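Local structure of thioredoxin (3ZIT) at residues B[4-8]-B[43-48]; B[12-18]-B[53-57]. The protein probably works as a small thioredoxin- or glutaredoxin-like electron carrier, exchanging a disulfide formed by a CxxC pair. The protein carries 1 engineered substitution. All coordinates share one frame; numbering follows the deposited sequence.

Interaction 1: residues B[4-8]-B[43-48]. Engineered in segment 4-8: Ala-8 (natural residue Thr).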
loop_
_atom_site.group_PDB
_atom_site.type_symbol
_atom_site.label_atom_id
_atom_site.label_comp_id
_atom_site.label_asym_id
_atom_site.label_seq_id
_atom_site.Cartn_x
_atom_site.Cartn_y
_atom_site.Cartn_z
ATOM N N ILE B 4 5.905 15.100 -9.263
ATOM C CA ILE B 4 5.559 13.757 -8.894
ATOM C C ILE B 4 4.608 13.201 -9.857
ATOM O O ILE B 4 3.442 13.731 -9.962
ATOM C CB ILE B 4 5.021 13.572 -7.468
ATOM C CG1 ILE B 4 5.811 14.353 -6.422
ATOM C CG2 ILE B 4 4.815 12.149 -7.103
ATOM C CD1 ILE B 4 4.966 14.970 -5.399
ATOM N N GLU B 5 4.969 12.178 -10.637
ATOM C CA GLU B 5 4.126 11.558 -11.641
ATOM C C GLU B 5 3.873 10.124 -11.270
ATOM O O GLU B 5 4.835 9.400 -10.965
ATOM C CB GLU B 5 4.723 11.590 -13.040
ATOM C CG GLU B 5 4.977 12.997 -13.560
ATOM C CD GLU B 5 5.626 12.967 -14.986
ATOM O OE1 GLU B 5 6.164 11.938 -15.418
ATOM O OE2 GLU B 5 5.818 14.010 -15.581
ATOM N N VAL B 6 2.646 9.678 -11.347
ATOM C CA VAL B 6 2.264 8.282 -11.116
ATOM C C VAL B 6 1.715 7.703 -12.389
ATOM O O VAL B 6 0.728 8.210 -12.916
ATOM C CB VAL B 6 1.243 8.191 -9.981
ATOM C CG1 VAL B 6 0.798 6.752 -9.794
ATOM C CG2 VAL B 6 1.801 8.782 -8.720
ATOM N N TYR B 7 2.325 6.632 -12.875
ATOM C CA TYR B 7 1.857 5.900 -14.040
ATOM C C TYR B 7 1.137 4.638 -13.575
ATOM O O TYR B 7 1.723 3.817 -12.843
ATOM C CB TYR B 7 3.023 5.548 -14.976
ATOM C CG TYR B 7 3.635 6.811 -15.585
ATOM C CD1 TYR B 7 4.525 7.581 -14.900
ATOM C CD2 TYR B 7 3.171 7.266 -16.808
ATOM C CE1 TYR B 7 4.939 8.822 -15.364
ATOM C CE2 TYR B 7 3.576 8.499 -17.305
ATOM C CZ TYR B 7 4.423 9.276 -16.597
ATOM O OH TYR B 7 4.783 10.519 -17.097
ATOM N N ALA B 8 -0.119 4.503 -14.016
ATOM C CA ALA B 8 -0.976 3.440 -13.548
ATOM C C ALA B 8 -1.797 2.897 -14.726
ATOM O O ALA B 8 -1.695 3.408 -15.836
ATOM C CB ALA B 8 -1.937 3.944 -12.458
ATOM N N ARG B 43 5.919 7.696 -22.582
ATOM C CA ARG B 43 6.876 8.167 -21.619
ATOM C C ARG B 43 7.360 7.052 -20.645
ATOM O O ARG B 43 8.552 6.946 -20.389
ATOM C CB ARG B 43 6.341 9.328 -20.748
ATOM C CG ARG B 43 6.034 10.563 -21.591
ATOM C CD ARG B 43 5.822 11.774 -20.709
ATOM N NE ARG B 43 4.650 11.642 -19.784
ATOM C CZ ARG B 43 3.381 11.823 -20.122
ATOM N NH1 ARG B 43 2.977 12.206 -21.341
ATOM N NH2 ARG B 43 2.449 11.676 -19.196
ATOM N N LEU B 44 6.424 6.260 -20.134
ATOM C CA LEU B 44 6.740 5.131 -19.262
ATOM C C LEU B 44 7.820 4.237 -19.912
ATOM O O LEU B 44 8.833 3.921 -19.301
ATOM C CB LEU B 44 5.464 4.338 -18.971
ATOM C CG LEU B 44 5.676 3.077 -18.131
ATOM C CD1 LEU B 44 5.992 3.470 -16.691
ATOM C CD2 LEU B 44 4.504 2.180 -18.236
ATOM N N LEU B 45 7.542 3.817 -21.135
ATOM C CA LEU B 45 8.344 2.778 -21.822
ATOM C C LEU B 45 9.624 3.351 -22.344
ATOM O O LEU B 45 10.657 2.712 -22.203
ATOM C CB LEU B 45 7.529 2.216 -22.989
ATOM C CG LEU B 45 6.401 1.304 -22.634
ATOM C CD1 LEU B 45 5.517 1.047 -23.859
ATOM C CD2 LEU B 45 6.821 0.031 -21.976
ATOM N N TYR B 46 9.580 4.510 -22.953
ATOM C CA TYR B 46 10.749 5.005 -23.744
ATOM C C TYR B 46 11.486 6.071 -22.958
ATOM O O TYR B 46 12.643 6.231 -23.229
ATOM C CB TYR B 46 10.263 5.485 -25.155
ATOM C CG TYR B 46 9.529 4.373 -25.961
ATOM C CD1 TYR B 46 10.204 3.317 -26.580
ATOM C CD2 TYR B 46 8.158 4.394 -26.109
ATOM C CE1 TYR B 46 9.500 2.285 -27.267
ATOM C CE2 TYR B 46 7.449 3.352 -26.711
ATOM C CZ TYR B 46 8.129 2.277 -27.248
ATOM O OH TYR B 46 7.416 1.221 -27.867
ATOM N N ASP B 47 10.869 6.966 -22.216
ATOM C CA ASP B 47 11.579 7.967 -21.446
ATOM C C ASP B 47 12.082 7.460 -20.145
ATOM O O ASP B 47 13.203 7.724 -19.710
ATOM C CB ASP B 47 10.710 9.206 -21.082
ATOM C CG ASP B 47 10.263 9.988 -22.248
ATOM O OD1 ASP B 47 10.669 9.684 -23.373
ATOM O OD2 ASP B 47 9.521 10.957 -21.966
ATOM N N TYR B 48 11.241 6.668 -19.461
ATOM C CA TYR B 48 11.531 6.200 -18.147
ATOM C C TYR B 48 12.007 4.744 -18.087
ATOM O O TYR B 48 12.421 4.258 -17.020
ATOM C CB TYR B 48 10.368 6.410 -17.168
ATOM C CG TYR B 48 9.938 7.863 -17.091
ATOM C CD1 TYR B 48 10.856 8.863 -16.874
ATOM C CD2 TYR B 48 8.555 8.211 -17.193
ATOM C CE1 TYR B 48 10.464 10.215 -16.815
ATOM C CE2 TYR B 48 8.114 9.541 -17.121
ATOM C CZ TYR B 48 9.070 10.524 -16.950
ATOM O OH TYR B 48 8.654 11.803 -16.835
#

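Interaction 2: residues B[12-18]-B[53-57]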
loop_
_atom_site.group_PDB
_atom_site.type_symbol
_atom_site.label_atom_id
_atom_site.label_comp_id
_atom_site.label_asym_id
_atom_site.label_seq_id
_atom_site.Cartn_x
_atom_site.Cartn_y
_atom_site.Cartn_z
ATOM N N CYS B 12 -5.055 -3.077 -11.628
ATOM C CA CYS B 12 -3.690 -3.025 -11.215
ATOM C C CYS B 12 -3.743 -2.720 -9.723
ATOM O O CYS B 12 -3.601 -1.603 -9.247
ATOM C CB CYS B 12 -2.942 -1.936 -11.981
ATOM S SG CYS B 12 -1.188 -1.788 -11.421
ATOM N N PRO B 13 -3.981 -3.763 -8.934
ATOM C CA PRO B 13 -4.035 -3.530 -7.464
ATOM C C PRO B 13 -2.767 -2.866 -6.885
ATOM O O PRO B 13 -2.884 -1.993 -6.018
ATOM C CB PRO B 13 -4.294 -4.906 -6.853
ATOM C CG PRO B 13 -5.083 -5.590 -7.896
ATOM C CD PRO B 13 -4.432 -5.109 -9.233
ATOM N N PRO B 14 -1.543 -3.196 -7.379
ATOM C CA PRO B 14 -0.386 -2.501 -6.820
ATOM C C PRO B 14 -0.427 -1.002 -7.093
ATOM O O PRO B 14 0.023 -0.198 -6.297
ATOM C CB PRO B 14 0.809 -3.196 -7.519
ATOM C CG PRO B 14 0.228 -4.596 -7.860
ATOM C CD PRO B 14 -1.123 -4.327 -8.255
ATOM N N CYS B 15 -0.988 -0.619 -8.269
ATOM C CA CYS B 15 -1.181 0.802 -8.548
ATOM C C CYS B 15 -2.135 1.470 -7.589
ATOM O O CYS B 15 -1.886 2.581 -7.143
ATOM C CB CYS B 15 -1.827 0.968 -9.949
ATOM S SG CYS B 15 -0.881 0.350 -11.390
ATOM N N VAL B 16 -3.193 0.771 -7.262
ATOM C CA VAL B 16 -4.173 1.310 -6.298
ATOM C C VAL B 16 -3.522 1.467 -4.933
ATOM O O VAL B 16 -3.753 2.504 -4.294
ATOM C CB VAL B 16 -5.395 0.360 -6.157
ATOM C CG1 VAL B 16 -6.282 0.785 -4.976
ATOM C CG2 VAL B 16 -6.158 0.373 -7.429
ATOM N N ILE B 17 -2.757 0.474 -4.511
ATOM C CA ILE B 17 -2.053 0.543 -3.243
ATOM C C ILE B 17 -1.113 1.729 -3.220
ATOM O O ILE B 17 -1.076 2.492 -2.264
ATOM C CB ILE B 17 -1.381 -0.767 -2.886
ATOM C CG1 ILE B 17 -2.434 -1.863 -2.781
ATOM C CG2 ILE B 17 -0.425 -0.578 -1.694
ATOM C CD1 ILE B 17 -1.835 -3.228 -2.865
ATOM N N VAL B 18 -0.341 1.927 -4.282
ATOM C CA VAL B 18 0.554 3.071 -4.330
ATOM C C VAL B 18 -0.197 4.371 -4.273
ATOM O O VAL B 18 0.148 5.267 -3.507
ATOM C CB VAL B 18 1.465 2.969 -5.595
ATOM C CG1 VAL B 18 2.160 4.341 -5.868
ATOM C CG2 VAL B 18 2.493 1.905 -5.344
ATOM N N THR B 53 3.420 -0.949 -14.555
ATOM C CA THR B 53 2.886 -0.056 -13.535
ATOM C C THR B 53 2.705 -0.808 -12.288
ATOM O O THR B 53 2.527 -2.017 -12.267
ATOM C CB THR B 53 1.565 0.559 -14.040
ATOM O OG1 THR B 53 0.646 -0.510 -14.338
ATOM C CG2 THR B 53 1.780 1.404 -15.284
ATOM N N PRO B 54 2.695 -0.128 -11.129
ATOM C CA PRO B 54 2.931 1.350 -10.999
ATOM C C PRO B 54 4.411 1.654 -11.279
ATOM O O PRO B 54 5.308 0.872 -11.009
ATOM C CB PRO B 54 2.634 1.610 -9.515
ATOM C CG PRO B 54 2.925 0.278 -8.841
ATOM C CD PRO B 54 2.528 -0.789 -9.829
ATOM N N THR B 55 4.588 2.894 -11.790
ATOM C CA THR B 55 5.900 3.517 -11.850
ATOM C C THR B 55 5.681 4.946 -11.355
ATOM O O THR B 55 4.699 5.583 -11.795
ATOM C CB THR B 55 6.486 3.486 -13.257
ATOM O OG1 THR B 55 6.871 2.108 -13.528
ATOM C CG2 THR B 55 7.788 4.273 -13.331
ATOM N N VAL B 56 6.534 5.439 -10.472
ATOM C CA VAL B 56 6.410 6.778 -9.961
ATOM C C VAL B 56 7.707 7.495 -10.318
ATOM O O VAL B 56 8.791 6.923 -10.170
ATOM C CB VAL B 56 6.174 6.776 -8.456
ATOM C CG1 VAL B 56 5.960 8.194 -7.922
ATOM C CG2 VAL B 56 4.947 5.932 -8.102
ATOM N N VAL B 57 7.592 8.772 -10.756
ATOM C CA VAL B 57 8.749 9.597 -11.084
ATOM C C VAL B 57 8.736 10.747 -10.085
ATOM O O VAL B 57 7.760 11.479 -9.995
ATOM C CB VAL B 57 8.733 10.052 -12.536
ATOM C CG1 VAL B 57 10.029 10.787 -12.813
ATOM C CG2 VAL B 57 8.587 8.852 -13.441
#

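Interaction 1: residues B[4-8]-B[43-48]
Tyr-7, on strand 4-8, reaches across to three residues of 43-48, and it can be followed outward atom by atom. Its CB meets CD1 of Leu-44 at 4.0 Å, an apolar contact at the root of the side chain. With CG beside the backbone N and anti to the carbonyl carbon (chi1 -66°), the ring is carried toward the helix. Farther out, CE1 lies 3.7 Å from CE2 of Tyr-48; the two ring planes stand 59° apart, an oblique pairing that is neither a stack nor edge-to-face. At the tip, the hydroxyl OH is gripped from two directions. NE of Arg-43 donates to it over 2.9 Å in a fairly straight bond (N-H...O 162°) that stays in the guanidinium plane, and NH2 of the same arginine adds a weak second bond. The hydroxyl in turn donates to OE1 of Glu-5 at 2.6 Å, approaching from above the carboxylate plane. OH of Tyr-48 lies 2.9 Å from OE1 of Glu-5, at most a weak bond, since its proton has another acceptor within reach. Arginine, tyrosine and carboxylate thus form a chain of hydrogen bonds in which the positive guanidinium would probably polarise the hydroxyl and favour the short bond to Glu-5. Phe-32 flanks both Tyr-7, whose ring it meets, and Arg-43, with which it makes a cation-pi contact. The whole is a largely buried join between helix 38-47 and the sheet of this thioredoxin fold, where strand 4-8 runs between strands 30-33 and 55-58.

Interaction 2: residues B[12-18]-B[53-57]
Pro-54, preceded by a cis peptide bond, packs against the start of the helix that carries the Cys-12/Cys-15 disulfide, the cis-proline and CxxC pairing of the thioredoxin fold. The tight part centres on this proline. Its CD sits 3.8 Å from CB of Pro-14 and 3.9 Å from SG of Cys-15, while CG meets CG2 of Val-18 at 3.9 Å, so one ring touches two adjacent residues of the first turn and Val-18 of the next. The closest backbone approach is between the CA atoms of Cys-15 and Pro-54, at 4.8 Å. Deeper in, CG1 of Val-18 lies alongside CG2 of Val-56 at 3.9 Å, the two side chains running antiparallel to each other, and Leu-71 of helix 68-75 touches both valines. The other side is less enclosed: Cys-12 and Thr-53 are partly exposed. There SG of Cys-12, the N-cap residue of helix 13-24, stays 4.2 Å from CD of Pro-54. Pro-14 borders both parts and also packs on His-24 of the second subunit, which places this side near the dimer interface. The segments meet through van der Waals packing, without hydrogen bonds between them. Thr-53 holds its hydroxyl between the backbone N and the carbonyl carbon (chi1 58°), which directs OG1 at the disulfide: it lies 3.4 Å from SG of Cys-15 and 3.7 Å from SG of Cys-12.

The two contacts lie on neighbouring strands of one sheet, their centres about 11 Å apart. Strands 4-8 and 55-58 run antiparallel, and two backbone pairs join the contacts directly: Tyr-7 N to Thr-55 O and Glu-5 O to Val-57 N, each 2.8 Å and each a probable hydrogen bond. Packing adds Tyr-7 O against Thr-53 CG2 at 3.4 Å. Interaction 1 joins helix 38-47 to the sheet, whereas interaction 2 brings up the start of helix 13-24 with its disulfide. Tyr-7 lies near the CxxC cysteines without touching them; the engineered Ala-8 beside it does touch Cys-15, placing strand 4-8 next to the disulfide, the probable redox site.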